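Local coordinates for UDP-glucose 4-epimerase (Brucella ovis, PDB 4WOK), which binds NAD in a Rossmann-type domain and probably interconverts UDP-glucose and UDP-galactose, at residues R270-S275 / S317-I322. The protein carries 2 engineered substitutions. Residues are numbered along the deposited sequence; the frame is centred on the assembly and turned at random.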
loop_
_atom_site.group_PDB
_atom_site.type_symbol
_atom_site.label_atom_id
_atom_site.label_comp_id
_atom_site.label_asym_id
_atom_site.label_seq_id
_atom_site.Cartn_x
_atom_site.Cartn_y
_atom_site.Cartn_z
ATOM N N ARG A 270 -2.720 8.386 19.844
ATOM C CA ARG A 270 -2.839 9.670 20.520
ATOM C C ARG A 270 -2.179 10.772 19.698
ATOM O O ARG A 270 -2.775 11.831 19.494
ATOM C CB ARG A 270 -2.229 9.606 21.925
ATOM C CG ARG A 270 -2.325 10.910 22.713
ATOM C CD ARG A 270 -3.774 11.264 23.047
ATOM N NE ARG A 270 -4.380 10.304 23.969
ATOM C CZ ARG A 270 -5.683 10.041 24.028
ATOM N NH1 ARG A 270 -6.529 10.664 23.214
ATOM N NH2 ARG A 270 -6.138 9.146 24.897
ATOM N N GLU A 271 -0.967 10.511 19.201
ATOM C CA GLU A 271 -0.253 11.495 18.388
ATOM C C GLU A 271 -1.093 11.917 17.193
ATOM O O GLU A 271 -1.186 13.098 16.861
ATOM C CB GLU A 271 1.079 10.941 17.889
ATOM C CG GLU A 271 2.112 10.603 18.951
ATOM C CD GLU A 271 3.372 10.012 18.329
ATOM O OE1 GLU A 271 4.089 10.755 17.626
ATOM O OE2 GLU A 271 3.634 8.806 18.513
ATOM N N ILE A 272 -1.701 10.930 16.544
ATOM C CA ILE A 272 -2.520 11.185 15.373
ATOM C C ILE A 272 -3.727 12.045 15.724
ATOM O O ILE A 272 -3.989 13.057 15.082
ATOM C CB ILE A 272 -2.981 9.860 14.728
ATOM C CG1 ILE A 272 -1.806 9.224 13.986
ATOM C CG2 ILE A 272 -4.147 10.096 13.774
ATOM C CD1 ILE A 272 -2.010 7.775 13.653
ATOM N N VAL A 273 -4.454 11.640 16.754
ATOM C CA VAL A 273 -5.614 12.390 17.205
ATOM C C VAL A 273 -5.214 13.816 17.600
ATOM O O VAL A 273 -5.864 14.785 17.203
ATOM C CB VAL A 273 -6.295 11.666 18.380
ATOM C CG1 VAL A 273 -7.164 12.614 19.178
ATOM C CG2 VAL A 273 -7.092 10.487 17.852
ATOM N N GLN A 274 -4.121 13.938 18.341
ATOM C CA GLN A 274 -3.617 15.252 18.742
ATOM C C GLN A 274 -3.276 16.116 17.537
ATOM O O GLN A 274 -3.630 17.291 17.486
ATOM C CB GLN A 274 -2.380 15.110 19.621
ATOM C CG GLN A 274 -2.637 14.549 20.998
ATOM C CD GLN A 274 -1.344 14.337 21.766
ATOM O OE1 GLN A 274 -0.355 13.842 21.216
ATOM N NE2 GLN A 274 -1.341 14.723 23.037
ATOM N N SER A 275 -2.586 15.520 16.568
ATOM C CA SER A 275 -2.169 16.235 15.369
ATOM C C SER A 275 -3.375 16.743 14.581
ATOM O O SER A 275 -3.381 17.883 14.117
ATOM C CB SER A 275 -1.296 15.331 14.490
ATOM O OG SER A 275 -0.789 16.041 13.374
ATOM N N SER A 317 6.797 11.812 4.718
ATOM C CA SER A 317 6.115 10.969 5.684
ATOM C C SER A 317 6.234 11.442 7.134
ATOM O O SER A 317 6.054 10.657 8.066
ATOM C CB SER A 317 6.617 9.536 5.554
ATOM O OG SER A 317 6.216 8.977 4.309
ATOM N N ASP A 318 6.516 12.725 7.328
ATOM C CA ASP A 318 6.371 13.312 8.653
ATOM C C ASP A 318 4.872 13.413 8.965
ATOM O O ASP A 318 4.064 13.643 8.064
ATOM C CB ASP A 318 7.052 14.681 8.719
ATOM C CG ASP A 318 6.634 15.586 7.582
ATOM O OD1 ASP A 318 7.077 15.356 6.432
ATOM O OD2 ASP A 318 5.854 16.526 7.841
ATOM N N LEU A 319 4.498 13.216 10.225
ATOM C CA LEU A 319 3.081 13.184 10.600
ATOM C C LEU A 319 2.325 14.413 10.103
ATOM O O LEU A 319 1.222 14.307 9.570
ATOM C CB LEU A 319 2.936 13.063 12.117
ATOM C CG LEU A 319 1.491 12.990 12.612
ATOM C CD1 LEU A 319 0.747 11.822 11.970
ATOM C CD2 LEU A 319 1.460 12.884 14.126
ATOM N N ASP A 320 2.943 15.578 10.265
ATOM C CA ASP A 320 2.280 16.817 9.890
ATOM C C ASP A 320 1.927 16.849 8.396
ATOM O O ASP A 320 0.821 17.263 8.045
ATOM C CB ASP A 320 3.135 18.024 10.286
ATOM C CG ASP A 320 2.840 18.509 11.705
ATOM O OD1 ASP A 320 2.440 17.678 12.554
ATOM O OD2 ASP A 320 3.001 19.718 11.971
ATOM N N THR A 321 2.816 16.377 7.528
ATOM C CA THR A 321 2.505 16.327 6.097
ATOM C C THR A 321 1.404 15.308 5.798
ATOM O O THR A 321 0.494 15.568 5.007
ATOM C CB THR A 321 3.751 15.982 5.265
ATOM O OG1 THR A 321 4.727 17.016 5.446
ATOM C CG2 THR A 321 3.402 15.879 3.790
ATOM N N ILE A 322 1.486 14.152 6.441
ATOM C CA ILE A 322 0.452 13.130 6.284
ATOM C C ILE A 322 -0.903 13.713 6.664
ATOM O O ILE A 322 -1.864 13.621 5.900
ATOM C CB ILE A 322 0.758 11.893 7.140
ATOM C CG1 ILE A 322 1.939 11.127 6.541
ATOM C CG2 ILE A 322 -0.473 11.021 7.294
ATOM C CD1 ILE A 322 2.462 10.011 7.419
#
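I272 and L319 lie opposite in register where the first turn of helix 319-326 meets helix 269-280; their CA atoms lie 7.6 Å apart, and the CA atoms of S275 and D320 7.1 Å. The contact is centred on L319, whose CG stands anti to the backbone N (chi1 -179°), extending the side chain toward the other helix and dividing its two methyls between different neighbours. L319 CD2 packs 3.7 Å from S275 CB and also touches the carbonyl oxygen of E271, which is already engaged by S275 N in the helix. L319 CD1 meets I272 CG1 at 4.2 Å, the two side chains crossing at about a right angle; I272 itself also touches L200, I201 and Y233. Beside the leucine, the buried hydroxyl of S275 has no partner in the model. The carboxylate of E271 turns back to the residue just before its own helix, where OE2 accepts from S268 N. On the other segment, D318 is the N-cap: its OD2 receives T321 N at 3.1 Å and T321 OG1 at 2.7 Å, both from the same face of the carboxylate plane, and caps the first turn of helix 319-326, from which L319 projects. The arrangement is largely apolar helix-helix packing, L319 resting on E271, I272 and S275, in the C-terminal part of this short-chain dehydrogenase-like epimerase, with the I272 side chain about 12 Å from NAD and about 13 Å from zinc.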